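Local atomic coordinates of tRNA (guanine(6)-N2)-methyltransferase (Thermus thermophilus, PDB entry 3TMA), a protein that uses S-adenosyl-L-methionine to methylate N2 of the guanosine at position 6 of tRNA(Phe), yielding N2-methylguanosine. Residues Pro203-Leu208 and Val273-Ala278; Gly302-Leu307 and Ala326-Phe331; Ser111-Ala116 and Glu128-Val133; Leu72-Val77 and Pro173-Phe178. All coordinates share one frame; numbering follows the deposited sequence.

Contact 1 (Pro203-Leu208 and Val273-Ala278); sequences PGMRVL and VDRILA
Arg206 and Asp274 clasp each other where two neighbouring parallel strands of the Rossmann-fold methyltransferase sheet begin, 207-209 and 275-278. The carboxylate sits in a notch formed by the backbone and side chain of Arg206: OD2 accepts Arg206 N through its anti lone pair at 2.9 Å. The guanidinium, folded back by its bend at chi3 (-60°), lays NE and NH1 side-on against the two oxygens, with OD1 3.1 Å from NH1. Both nitrogens reach the carboxylate from above its plane, the two planes being 55° apart. Val273 CA rides over one face of this guanidinium, whose NH2 is also bridged to Glu272. On the far side of Asp274, the extended Met205 side chain lies across Arg275, SD 3.7 Å above the centre of the guanidinium. Further in, the strands pair regularly, Leu208 N to Arg275 O and Leu277 N to Leu208 O. On the face carrying Val207, its CG1 fits against Leu277 CD1, with helix 216-225 packed over both. On the face carrying Leu208, its CB settles between the two methyls of Val273, CG2 being 4.0 Å away. Where the strands meet, Arg206 O accepts two backbone N-H groups, from Asp274 N at 2.9 Å and Arg275 N at 3.1 Å.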
loop_
_atom_site.group_PDB
_atom_site.type_symbol
_atom_site.label_atom_id
_atom_site.label_comp_id
_atom_site.label_asym_id
_atom_site.label_seq_id
_atom_site.Cartn_x
_atom_site.Cartn_y
_atom_site.Cartn_z
ATOM N N PRO A 203 -11.165 15.481 -6.553
ATOM C CA PRO A 203 -12.629 15.495 -6.441
ATOM C C PRO A 203 -13.304 16.307 -7.553
ATOM O O PRO A 203 -12.900 17.446 -7.822
ATOM C CB PRO A 203 -12.861 16.168 -5.070
ATOM C CG PRO A 203 -11.655 15.716 -4.274
ATOM C CD PRO A 203 -10.515 15.817 -5.266
ATOM N N GLY A 204 -14.326 15.734 -8.182
ATOM C CA GLY A 204 -15.002 16.413 -9.286
ATOM C C GLY A 204 -14.618 15.808 -10.650
ATOM O O GLY A 204 -15.339 15.994 -11.600
ATOM N N MET A 205 -13.456 15.140 -10.748
ATOM C CA MET A 205 -13.021 14.500 -11.992
ATOM C C MET A 205 -13.734 13.184 -12.243
ATOM O O MET A 205 -14.162 12.492 -11.306
ATOM C CB MET A 205 -11.508 14.260 -12.014
ATOM C CG MET A 205 -10.697 15.537 -12.108
ATOM S SD MET A 205 -8.954 15.051 -12.123
ATOM C CE MET A 205 -8.172 16.663 -12.002
ATOM N N ARG A 206 -13.960 12.902 -13.525
ATOM C CA ARG A 206 -14.558 11.635 -13.979
ATOM C C ARG A 206 -13.474 10.578 -14.032
ATOM O O ARG A 206 -12.396 10.809 -14.613
ATOM C CB ARG A 206 -15.153 11.818 -15.397
ATOM C CG ARG A 206 -16.347 12.832 -15.461
ATOM C CD ARG A 206 -16.539 13.356 -16.917
ATOM N NE ARG A 206 -15.343 14.047 -17.394
ATOM C CZ ARG A 206 -15.159 14.484 -18.634
ATOM N NH1 ARG A 206 -14.032 15.120 -18.966
ATOM N NH2 ARG A 206 -16.131 14.351 -19.526
ATOM N N VAL A 207 -13.742 9.390 -13.499
ATOM C CA VAL A 207 -12.655 8.395 -13.385
ATOM C C VAL A 207 -13.171 7.087 -13.949
ATOM O O VAL A 207 -14.348 6.739 -13.681
ATOM C CB VAL A 207 -12.296 8.147 -11.895
ATOM C CG1 VAL A 207 -11.298 6.941 -11.758
ATOM C CG2 VAL A 207 -11.692 9.402 -11.302
ATOM N N LEU A 208 -12.345 6.380 -14.738
ATOM C CA LEU A 208 -12.743 5.052 -15.242
ATOM C C LEU A 208 -11.772 3.982 -14.738
ATOM O O LEU A 208 -10.549 4.153 -14.835
ATOM C CB LEU A 208 -12.782 5.019 -16.777
ATOM C CG LEU A 208 -12.814 3.636 -17.470
ATOM C CD1 LEU A 208 -14.187 2.929 -17.228
ATOM C CD2 LEU A 208 -12.518 3.820 -18.997
ATOM N N VAL A 273 -13.821 10.627 -19.988
ATOM C CA VAL A 273 -13.486 10.778 -18.575
ATOM C C VAL A 273 -12.191 11.603 -18.443
ATOM O O VAL A 273 -11.583 11.966 -19.462
ATOM C CB VAL A 273 -13.281 9.381 -17.854
ATOM C CG1 VAL A 273 -14.555 8.559 -17.841
ATOM C CG2 VAL A 273 -12.121 8.620 -18.466
ATOM N N ASP A 274 -11.766 11.906 -17.211
ATOM C CA ASP A 274 -10.549 12.716 -17.029
ATOM C C ASP A 274 -9.344 11.833 -16.721
ATOM O O ASP A 274 -8.219 12.245 -16.964
ATOM C CB ASP A 274 -10.730 13.713 -15.889
ATOM C CG ASP A 274 -11.802 14.755 -16.198
ATOM O OD1 ASP A 274 -11.561 15.553 -17.125
ATOM O OD2 ASP A 274 -12.879 14.747 -15.553
ATOM N N ARG A 275 -9.597 10.711 -16.034
ATOM C CA ARG A 275 -8.539 9.861 -15.494
ATOM C C ARG A 275 -8.932 8.411 -15.689
ATOM O O ARG A 275 -10.099 8.038 -15.476
ATOM C CB ARG A 275 -8.345 10.117 -13.967
ATOM C CG ARG A 275 -7.881 11.563 -13.567
ATOM C CD ARG A 275 -6.528 11.880 -14.267
ATOM N NE ARG A 275 -5.982 13.173 -13.818
ATOM C CZ ARG A 275 -6.156 14.319 -14.464
ATOM N NH1 ARG A 275 -6.869 14.364 -15.595
ATOM N NH2 ARG A 275 -5.603 15.419 -13.988
ATOM N N ILE A 276 -7.978 7.586 -16.109
ATOM C CA ILE A 276 -8.228 6.145 -16.288
ATOM C C ILE A 276 -7.167 5.408 -15.467
ATOM O O ILE A 276 -5.973 5.717 -15.557
ATOM C CB ILE A 276 -8.109 5.742 -17.791
ATOM C CG1 ILE A 276 -9.167 6.512 -18.593
ATOM C CG2 ILE A 276 -8.262 4.215 -17.985
ATOM C CD1 ILE A 276 -9.111 6.212 -20.138
ATOM N N LEU A 277 -7.613 4.529 -14.572
ATOM C CA LEU A 277 -6.688 3.836 -13.669
ATOM C C LEU A 277 -6.769 2.356 -14.009
ATOM O O LEU A 277 -7.816 1.748 -13.817
ATOM C CB LEU A 277 -7.135 4.042 -12.197
ATOM C CG LEU A 277 -7.491 5.496 -11.830
ATOM C CD1 LEU A 277 -8.033 5.588 -10.373
ATOM C CD2 LEU A 277 -6.280 6.426 -12.010
ATOM N N ALA A 278 -5.698 1.802 -14.567
ATOM C CA ALA A 278 -5.828 0.552 -15.342
ATOM C C ALA A 278 -4.860 -0.516 -14.807
ATOM O O ALA A 278 -3.662 -0.257 -14.654
ATOM C CB ALA A 278 -5.576 0.818 -16.778
#

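Contact 2 (Gly302-Leu307 and Ala326-Phe331); sequences GALALL and ALPPGF
Leu304 presses a methyl squarely onto the ring of Phe331, and this CH-pi contact is the centre of the packing between the end of helix 290-305 and the turn leading into strand 331-338. CD1 stands 3.7 Å from the ring centroid and only 3° off its normal. With CG anti to the backbone N (chi1 -175°), the leucine reaches out from the helix over the ring, while its CB lies 3.8 Å from Phe331 CE2. Other apolar contacts adjoin this one. Leu307 CD1 meets the ring edge in its plane, 3.7 Å from CE1; Ala303 CB approaches CZ at 4.3 Å; and Leu304 CD2 touches Pro328 CG. Backbone forms the rest: Pro328-Phe331 is a type I beta turn, closed by Phe331 N to Pro328 O at 3.3 Å, and it brings Gly330 beside the leucine, with Gly330 O 3.8 Å from Leu304 CD1. At the helix end, Lys353 NZ takes up the carbonyls of Leu304 and Leu307. Strand 312-317 supplies Val313 against both Leu307 and Phe331, extending the apolar cluster into the methyltransferase sheet. Helix end and turn are therefore held together by shape and dispersion, with the polar bonds lying within each segment or reaching beyond the pair.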
loop_
_atom_site.group_PDB
_atom_site.type_symbol
_atom_site.label_atom_id
_atom_site.label_comp_id
_atom_site.label_asym_id
_atom_site.label_seq_id
_atom_site.Cartn_x
_atom_site.Cartn_y
_atom_site.Cartn_z
ATOM N N GLY A 302 -8.592 2.867 -27.234
ATOM C CA GLY A 302 -9.874 3.231 -26.628
ATOM C C GLY A 302 -9.659 4.265 -25.525
ATOM O O GLY A 302 -10.468 5.211 -25.366
ATOM N N ALA A 303 -8.589 4.096 -24.740
ATOM C CA ALA A 303 -8.358 5.021 -23.618
ATOM C C ALA A 303 -8.099 6.416 -24.162
ATOM O O ALA A 303 -8.658 7.389 -23.665
ATOM C CB ALA A 303 -7.160 4.577 -22.754
ATOM N N LEU A 304 -7.282 6.511 -25.205
ATOM C CA LEU A 304 -6.960 7.802 -25.821
ATOM C C LEU A 304 -8.216 8.490 -26.342
ATOM O O LEU A 304 -8.345 9.725 -26.271
ATOM C CB LEU A 304 -5.974 7.599 -26.997
ATOM C CG LEU A 304 -5.451 8.876 -27.649
ATOM C CD1 LEU A 304 -4.459 9.549 -26.733
ATOM C CD2 LEU A 304 -4.776 8.553 -28.992
ATOM N N ALA A 305 -9.150 7.689 -26.860
ATOM C CA ALA A 305 -10.359 8.230 -27.449
ATOM C C ALA A 305 -11.366 8.700 -26.392
ATOM O O ALA A 305 -12.333 9.362 -26.738
ATOM C CB ALA A 305 -11.007 7.213 -28.372
ATOM N N LEU A 306 -11.180 8.266 -25.139
ATOM C CA LEU A 306 -12.053 8.629 -24.037
ATOM C C LEU A 306 -11.435 9.643 -23.088
ATOM O O LEU A 306 -11.916 9.822 -21.965
ATOM C CB LEU A 306 -12.483 7.364 -23.252
ATOM C CG LEU A 306 -13.365 6.399 -24.120
ATOM C CD1 LEU A 306 -13.945 5.308 -23.240
ATOM C CD2 LEU A 306 -14.471 7.094 -24.837
ATOM N N LEU A 307 -10.392 10.329 -23.530
ATOM C CA LEU A 307 -9.810 11.436 -22.750
ATOM C C LEU A 307 -9.885 12.766 -23.510
ATOM O O LEU A 307 -9.718 12.781 -24.729
ATOM C CB LEU A 307 -8.343 11.132 -22.428
ATOM C CG LEU A 307 -8.098 9.944 -21.478
ATOM C CD1 LEU A 307 -6.564 9.600 -21.479
ATOM C CD2 LEU A 307 -8.596 10.229 -20.094
ATOM N N ALA A 326 3.041 -0.860 -27.780
ATOM C CA ALA A 326 1.637 -0.675 -28.128
ATOM C C ALA A 326 1.095 0.750 -27.977
ATOM O O ALA A 326 -0.072 0.994 -28.282
ATOM C CB ALA A 326 0.771 -1.658 -27.305
ATOM N N LEU A 327 1.874 1.652 -27.376
ATOM C CA LEU A 327 1.404 3.020 -27.104
ATOM C C LEU A 327 1.078 3.760 -28.385
ATOM O O LEU A 327 1.936 3.826 -29.275
ATOM C CB LEU A 327 2.480 3.822 -26.393
ATOM C CG LEU A 327 2.620 3.737 -24.883
ATOM C CD1 LEU A 327 3.796 4.599 -24.390
ATOM C CD2 LEU A 327 1.308 4.211 -24.222
ATOM N N PRO A 328 -0.130 4.366 -28.481
ATOM C CA PRO A 328 -0.288 5.218 -29.647
ATOM C C PRO A 328 0.455 6.541 -29.468
ATOM O O PRO A 328 0.707 6.966 -28.325
ATOM C CB PRO A 328 -1.811 5.425 -29.748
ATOM C CG PRO A 328 -2.328 5.199 -28.341
ATOM C CD PRO A 328 -1.409 4.133 -27.765
ATOM N N PRO A 329 0.806 7.200 -30.582
ATOM C CA PRO A 329 1.632 8.417 -30.495
ATOM C C PRO A 329 0.886 9.666 -29.943
ATOM O O PRO A 329 1.529 10.665 -29.588
ATOM C CB PRO A 329 2.109 8.626 -31.948
ATOM C CG PRO A 329 1.142 7.842 -32.801
ATOM C CD PRO A 329 0.766 6.650 -31.955
ATOM N N GLY A 330 -0.438 9.612 -29.846
ATOM C CA GLY A 330 -1.175 10.684 -29.168
ATOM C C GLY A 330 -0.939 10.799 -27.644
ATOM O O GLY A 330 -1.392 11.758 -27.032
ATOM N N PHE A 331 -0.318 9.789 -27.035
ATOM C CA PHE A 331 0.063 9.823 -25.615
ATOM C C PHE A 331 1.504 10.295 -25.421
ATOM O O PHE A 331 2.393 9.918 -26.191
ATOM C CB PHE A 331 -0.079 8.404 -25.000
ATOM C CG PHE A 331 -1.479 8.065 -24.545
ATOM C CD1 PHE A 331 -2.141 8.881 -23.626
ATOM C CD2 PHE A 331 -2.094 6.888 -24.959
ATOM C CE1 PHE A 331 -3.411 8.526 -23.138
ATOM C CE2 PHE A 331 -3.354 6.538 -24.500
ATOM C CZ PHE A 331 -4.027 7.363 -23.593
#

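Contact 3 (Ser111-Ala116 and Glu128-Val133); sequences SFRVEA and EVERRV
The guanidinium of Arg113 turns its edge to the carboxylate of Glu130, with Glu130 CD near the guanidinium plane and the two flat groups almost perpendicular, 85° apart. NH2 and OE1 form a salt bridge at a long 3.4 Å. The pair spans strand 112-119 and helix 126-141, the first strand and the helix of a beta-alpha-beta unit in the THUMP domain. Helix and strand run roughly antiparallel, at 146°, with axes 7.5 Å apart at closest. The guanidinium edge also faces the strand's own backbone, Arg113 NE donating to Val114 O from above the carbonyl plane, while NH1 bonds to Leu147 O in the loop between helix 126-141 and strand 152-159. Several bonds thus fix the rotation of this flat group.

Beneath the polar pair lies an apolar seam. Val114 CG2 meets Val133 CG1 at 4.0 Å, their side chains crossing at about a right angle, while Ala116 CB nestles against Val129 CG1 at 3.7 Å and Glu130 CG at 3.6 Å. Val114 and Val129 also reach Val156 of strand 152-159, which carries the packing into the sheet. The strand at this place is the outermost of its sheet within the chain, and Glu130 takes one of its backbone N-H groups: stretched beyond CG (chi2 173°), the side chain brings OE2 to Ala116 N, an almost straight bond of 2.8 Å received on the anti lone pair.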
loop_
_atom_site.group_PDB
_atom_site.type_symbol
_atom_site.label_atom_id
_atom_site.label_comp_id
_atom_site.label_asym_id
_atom_site.label_seq_id
_atom_site.Cartn_x
_atom_site.Cartn_y
_atom_site.Cartn_z
ATOM N N SER A 111 -1.652 -11.462 25.925
ATOM C CA SER A 111 -0.604 -12.291 25.320
ATOM C C SER A 111 0.241 -11.423 24.413
ATOM O O SER A 111 -0.240 -10.362 23.940
ATOM C CB SER A 111 -1.201 -13.478 24.547
ATOM O OG SER A 111 -1.657 -13.086 23.249
ATOM N N PHE A 112 1.475 -11.844 24.136
ATOM C CA PHE A 112 2.297 -11.077 23.171
ATOM C C PHE A 112 3.282 -11.978 22.448
ATOM O O PHE A 112 3.410 -13.199 22.781
ATOM C CB PHE A 112 3.013 -9.895 23.862
ATOM C CG PHE A 112 4.260 -10.313 24.658
ATOM C CD1 PHE A 112 4.142 -11.108 25.791
ATOM C CD2 PHE A 112 5.532 -9.973 24.219
ATOM C CE1 PHE A 112 5.294 -11.553 26.514
ATOM C CE2 PHE A 112 6.677 -10.344 24.938
ATOM C CZ PHE A 112 6.560 -11.162 26.093
ATOM N N ARG A 113 4.003 -11.404 21.472
ATOM C CA ARG A 113 5.202 -12.058 20.977
ATOM C C ARG A 113 6.147 -10.959 20.542
ATOM O O ARG A 113 5.723 -9.809 20.442
ATOM C CB ARG A 113 4.890 -13.011 19.811
ATOM C CG ARG A 113 4.480 -12.327 18.506
ATOM C CD ARG A 113 4.529 -13.351 17.364
ATOM N NE ARG A 113 5.928 -13.635 17.063
ATOM C CZ ARG A 113 6.359 -14.668 16.341
ATOM N NH1 ARG A 113 5.495 -15.563 15.858
ATOM N NH2 ARG A 113 7.673 -14.828 16.147
ATOM N N VAL A 114 7.416 -11.311 20.306
ATOM C CA VAL A 114 8.395 -10.395 19.708
ATOM C C VAL A 114 8.595 -10.831 18.239
ATOM O O VAL A 114 8.646 -12.033 17.934
ATOM C CB VAL A 114 9.755 -10.439 20.437
ATOM C CG1 VAL A 114 10.755 -9.427 19.832
ATOM C CG2 VAL A 114 9.597 -10.153 21.958
ATOM N N GLU A 115 8.606 -9.864 17.332
ATOM C CA GLU A 115 8.939 -10.118 15.935
ATOM C C GLU A 115 10.210 -9.319 15.673
ATOM O O GLU A 115 10.219 -8.080 15.809
ATOM C CB GLU A 115 7.803 -9.636 15.036
ATOM C CG GLU A 115 6.574 -10.546 15.093
ATOM C CD GLU A 115 5.429 -10.079 14.177
ATOM O OE1 GLU A 115 5.560 -9.009 13.537
ATOM O OE2 GLU A 115 4.392 -10.778 14.126
ATOM N N ALA A 116 11.315 -10.018 15.424
ATOM C CA ALA A 116 12.579 -9.308 15.168
ATOM C C ALA A 116 12.963 -9.431 13.711
ATOM O O ALA A 116 12.709 -10.451 13.090
ATOM C CB ALA A 116 13.704 -9.835 16.064
ATOM N N GLU A 128 17.094 -15.483 17.999
ATOM C CA GLU A 128 17.817 -15.194 19.282
ATOM C C GLU A 128 17.349 -13.890 19.964
ATOM O O GLU A 128 17.276 -13.796 21.220
ATOM C CB GLU A 128 19.324 -15.103 19.074
ATOM C CG GLU A 128 20.038 -16.435 18.976
ATOM C CD GLU A 128 21.534 -16.263 18.684
ATOM O OE1 GLU A 128 21.882 -15.924 17.532
ATOM O OE2 GLU A 128 22.361 -16.441 19.606
ATOM N N VAL A 129 17.130 -12.862 19.143
ATOM C CA VAL A 129 16.659 -11.574 19.623
ATOM C C VAL A 129 15.262 -11.756 20.211
ATOM O O VAL A 129 14.963 -11.237 21.288
ATOM C CB VAL A 129 16.606 -10.529 18.478
ATOM C CG1 VAL A 129 15.909 -9.235 18.952
ATOM C CG2 VAL A 129 18.034 -10.168 17.979
ATOM N N GLU A 130 14.387 -12.457 19.488
ATOM C CA GLU A 130 13.042 -12.721 19.999
ATOM C C GLU A 130 13.063 -13.449 21.332
ATOM O O GLU A 130 12.285 -13.134 22.257
ATOM C CB GLU A 130 12.189 -13.475 18.973
ATOM C CG GLU A 130 12.011 -12.626 17.669
ATOM C CD GLU A 130 11.311 -13.404 16.518
ATOM O OE1 GLU A 130 11.022 -14.598 16.712
ATOM O OE2 GLU A 130 11.070 -12.822 15.417
ATOM N N ARG A 131 13.923 -14.429 21.467
ATOM C CA ARG A 131 13.943 -15.160 22.729
ATOM C C ARG A 131 14.445 -14.288 23.867
ATOM O O ARG A 131 13.818 -14.222 24.924
ATOM C CB ARG A 131 14.758 -16.444 22.646
ATOM C CG ARG A 131 15.020 -17.072 24.017
ATOM C CD ARG A 131 15.438 -18.505 23.843
ATOM N NE ARG A 131 16.811 -18.634 23.387
ATOM C CZ ARG A 131 17.848 -18.773 24.207
ATOM N NH1 ARG A 131 19.071 -18.965 23.706
ATOM N NH2 ARG A 131 17.654 -18.782 25.532
ATOM N N ARG A 132 15.580 -13.614 23.659
ATOM C CA ARG A 132 16.184 -12.817 24.737
ATOM C C ARG A 132 15.255 -11.636 25.182
ATOM O O ARG A 132 14.957 -11.465 26.367
ATOM C CB ARG A 132 17.549 -12.278 24.296
ATOM C CG ARG A 132 18.190 -11.296 25.329
ATOM C CD ARG A 132 18.923 -12.067 26.457
ATOM N NE ARG A 132 20.004 -12.867 25.886
ATOM C CZ ARG A 132 21.291 -12.560 26.009
ATOM N NH1 ARG A 132 21.658 -11.494 26.722
ATOM N NH2 ARG A 132 22.203 -13.300 25.400
ATOM N N VAL A 133 14.738 -10.901 24.213
ATOM C CA VAL A 133 13.807 -9.799 24.486
ATOM C C VAL A 133 12.462 -10.294 25.075
ATOM O O VAL A 133 12.064 -9.839 26.125
ATOM C CB VAL A 133 13.630 -8.898 23.263
ATOM C CG1 VAL A 133 12.467 -7.852 23.481
ATOM C CG2 VAL A 133 14.980 -8.147 22.970
#

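Contact 4 (Leu72-Val77 and Pro173-Phe178); sequences LAHHLV and PLSRRF
Pro173 opens the contact by laying its ring alongside the imidazole of His75, both side chains pointing the same way. Pro173 CB lies above one face of the imidazole, offset toward the rim, and CG comes 3.8 Å from His75 NE2; the other ring nitrogen, ND1, is bonded to Thr170 OG1. On the backbone side, Pro173 CA makes a CA-H...O contact of 3.2 Å with His74 O. The next residue, Leu174, gives that same carbonyl a conventional hydrogen bond: N to His74 O at 2.9 Å, arriving in the carbonyl plane. Its CB rests 3.6 Å from Ala73 O, and farther out CD1 meets Leu76 CD1 at 4.3 Å and the CB of Ala73. In the modelled conformer of His74, one of two, Ser175 OG meets ND1 at the edge of the ring, in a hydrogen bond of 2.9 Å. The serine hydroxyl lies between its backbone N and carbonyl carbon (chi1 48°), a rotation that aims OG at the ring; in the same conformer His27 packs edge-to-face with this imidazole, and Val190 of helix 189-198 touches both His74 and Ser175. Arg177 reaches back more loosely. Its NH1 donates to a water that in turn donates to Ala73 O at 2.7 Å, while NE makes a salt bridge with Glu220 of helix 216-225. The contact joins the loop between strand 162-168 and helix 189-198 to the chain entering strand 76-84, a junction between the N-terminal THUMP-containing part and the Rossmann-fold methyltransferase domain.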
loop_
_atom_site.group_PDB
_atom_site.type_symbol
_atom_site.label_atom_id
_atom_site.label_comp_id
_atom_site.label_asym_id
_atom_site.label_seq_id
_atom_site.Cartn_x
_atom_site.Cartn_y
_atom_site.Cartn_z
ATOM N N LEU A 72 -1.968 5.006 2.296
ATOM C CA LEU A 72 -0.856 4.362 1.599
ATOM C C LEU A 72 -0.054 3.428 2.511
ATOM O O LEU A 72 1.008 2.967 2.119
ATOM C CB LEU A 72 0.069 5.419 1.003
ATOM C CG LEU A 72 -0.616 6.167 -0.161
ATOM C CD1 LEU A 72 -0.016 7.561 -0.350
ATOM C CD2 LEU A 72 -0.507 5.313 -1.432
ATOM N N ALA A 73 -0.548 3.152 3.716
ATOM C CA ALA A 73 0.247 2.348 4.647
ATOM C C ALA A 73 -0.281 0.934 4.782
ATOM O O ALA A 73 -1.496 0.706 4.758
ATOM C CB ALA A 73 0.324 3.023 6.030
ATOM N N HIS A 74 0.628 -0.008 4.969
ATOM C CA HIS A 74 0.230 -1.371 5.325
ATOM C C HIS A 74 0.228 -1.535 6.843
ATOM O O HIS A 74 -0.852 -1.703 7.440
ATOM C CB HIS A 74 1.152 -2.395 4.676
ATOM C CG HIS A 74 1.002 -2.472 3.197
ATOM N ND1 HIS A 74 -0.212 -2.713 2.583
ATOM C CD2 HIS A 74 1.916 -2.371 2.204
ATOM C CE1 HIS A 74 -0.030 -2.767 1.276
ATOM N NE2 HIS A 74 1.242 -2.503 1.021
ATOM N N HIS A 75 1.387 -1.374 7.483
ATOM C CA HIS A 75 1.536 -1.496 8.952
ATOM C C HIS A 75 2.133 -0.221 9.549
ATOM O O HIS A 75 2.825 0.545 8.856
ATOM C CB HIS A 75 2.427 -2.721 9.335
ATOM C CG HIS A 75 1.662 -4.013 9.430
ATOM N ND1 HIS A 75 0.488 -4.139 10.158
ATOM C CD2 HIS A 75 1.864 -5.216 8.839
ATOM C CE1 HIS A 75 0.030 -5.374 10.051
ATOM N NE2 HIS A 75 0.852 -6.051 9.261
ATOM N N LEU A 76 1.795 0.036 10.814
ATOM C CA LEU A 76 2.385 1.117 11.587
ATOM C C LEU A 76 3.073 0.517 12.847
ATOM O O LEU A 76 2.466 -0.293 13.564
ATOM C CB LEU A 76 1.287 2.065 12.057
ATOM C CG LEU A 76 0.401 2.709 10.955
ATOM C CD1 LEU A 76 -0.629 3.604 11.627
ATOM C CD2 LEU A 76 1.293 3.527 9.998
ATOM N N VAL A 77 4.270 0.998 13.136
ATOM C CA VAL A 77 5.031 0.652 14.373
ATOM C C VAL A 77 5.427 1.931 15.096
ATOM O O VAL A 77 5.947 2.835 14.486
ATOM C CB VAL A 77 6.331 -0.134 13.983
ATOM C CG1 VAL A 77 7.107 -0.597 15.204
ATOM C CG2 VAL A 77 5.910 -1.383 13.163
ATOM N N PRO A 173 -3.292 -5.302 8.685
ATOM C CA PRO A 173 -2.851 -4.175 7.877
ATOM C C PRO A 173 -4.011 -3.235 7.487
ATOM O O PRO A 173 -5.134 -3.689 7.236
ATOM C CB PRO A 173 -2.284 -4.843 6.609
ATOM C CG PRO A 173 -2.130 -6.311 6.918
ATOM C CD PRO A 173 -3.062 -6.616 8.047
ATOM N N LEU A 174 -3.729 -1.947 7.395
ATOM C CA LEU A 174 -4.747 -0.960 7.052
ATOM C C LEU A 174 -5.252 -1.157 5.637
ATOM O O LEU A 174 -6.283 -0.614 5.242
ATOM C CB LEU A 174 -4.171 0.453 7.162
ATOM C CG LEU A 174 -3.810 0.977 8.541
ATOM C CD1 LEU A 174 -3.137 2.337 8.415
ATOM C CD2 LEU A 174 -5.059 1.063 9.446
ATOM N N SER A 175 -4.490 -1.901 4.854
ATOM C CA SER A 175 -4.860 -2.197 3.512
ATOM C C SER A 175 -5.938 -3.279 3.400
ATOM O O SER A 175 -6.434 -3.540 2.296
ATOM C CB SER A 175 -3.612 -2.597 2.738
ATOM O OG SER A 175 -2.881 -3.543 3.483
ATOM N N ARG A 176 -6.358 -3.858 4.529
ATOM C CA ARG A 176 -7.495 -4.800 4.518
ATOM C C ARG A 176 -8.878 -4.134 4.455
ATOM O O ARG A 176 -9.889 -4.766 4.744
ATOM C CB ARG A 176 -7.447 -5.717 5.733
ATOM C CG ARG A 176 -6.240 -6.607 5.746
ATOM C CD ARG A 176 -6.474 -7.859 4.890
ATOM N NE ARG A 176 -5.671 -8.973 5.397
ATOM C CZ ARG A 176 -4.434 -9.249 4.995
ATOM N NH1 ARG A 176 -3.864 -8.524 4.041
ATOM N NH2 ARG A 176 -3.774 -10.270 5.532
ATOM N N ARG A 177 -8.950 -2.905 3.962
ATOM C CA ARG A 177 -10.254 -2.316 3.654
ATOM C C ARG A 177 -10.887 -2.971 2.419
ATOM O O ARG A 177 -10.173 -3.565 1.572
ATOM C CB ARG A 177 -10.154 -0.792 3.534
ATOM C CG ARG A 177 -9.049 -0.273 2.590
ATOM C CD ARG A 177 -9.069 1.243 2.566
ATOM N NE ARG A 177 -8.090 1.783 1.613
ATOM C CZ ARG A 177 -6.786 1.917 1.859
ATOM N NH1 ARG A 177 -6.278 1.512 3.017
ATOM N NH2 ARG A 177 -5.972 2.430 0.932
ATOM N N PHE A 178 -12.214 -2.880 2.327
ATOM C CA PHE A 178 -12.979 -3.443 1.216
ATOM C C PHE A 178 -12.763 -4.959 1.032
ATOM O O PHE A 178 -12.464 -5.392 -0.084
ATOM C CB PHE A 178 -12.692 -2.674 -0.099
ATOM C CG PHE A 178 -12.767 -1.184 0.056
ATOM C CD1 PHE A 178 -13.857 -0.613 0.697
ATOM C CD2 PHE A 178 -11.725 -0.358 -0.367
ATOM C CE1 PHE A 178 -13.924 0.775 0.905
ATOM C CE2 PHE A 178 -11.793 1.042 -0.207
ATOM C CZ PHE A 178 -12.892 1.606 0.432
HETATM O O HOH W 1 -3.650 2.158 4.007
#

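Overall arrangement
Contacts 1 and 2 belong to the methyltransferase domain and adjoin each other: Val273 N is 2.9 Å from Leu306 O, a probable hydrogen bond, and Ile276 CD1 packs on Ala303 CB at 3.7 Å. Contact 3 lies on the opposite side of the chain's centre, in the THUMP domain, its centre about 46 Å from that of contact 1. Contact 4 lies between, centred about 24 Å from contact 1 and 23 Å from contact 3, and reaches the same sheet as contact 3. The probable S-adenosyl-L-methionine site, inferred by similarity, borders contact 1: Asn279 follows it directly in the chain, and the side chains of Leu208 and Ala263 are about 8 Å apart. Those of Ser175 in contact 4 and Thr216 are about 9 Å apart.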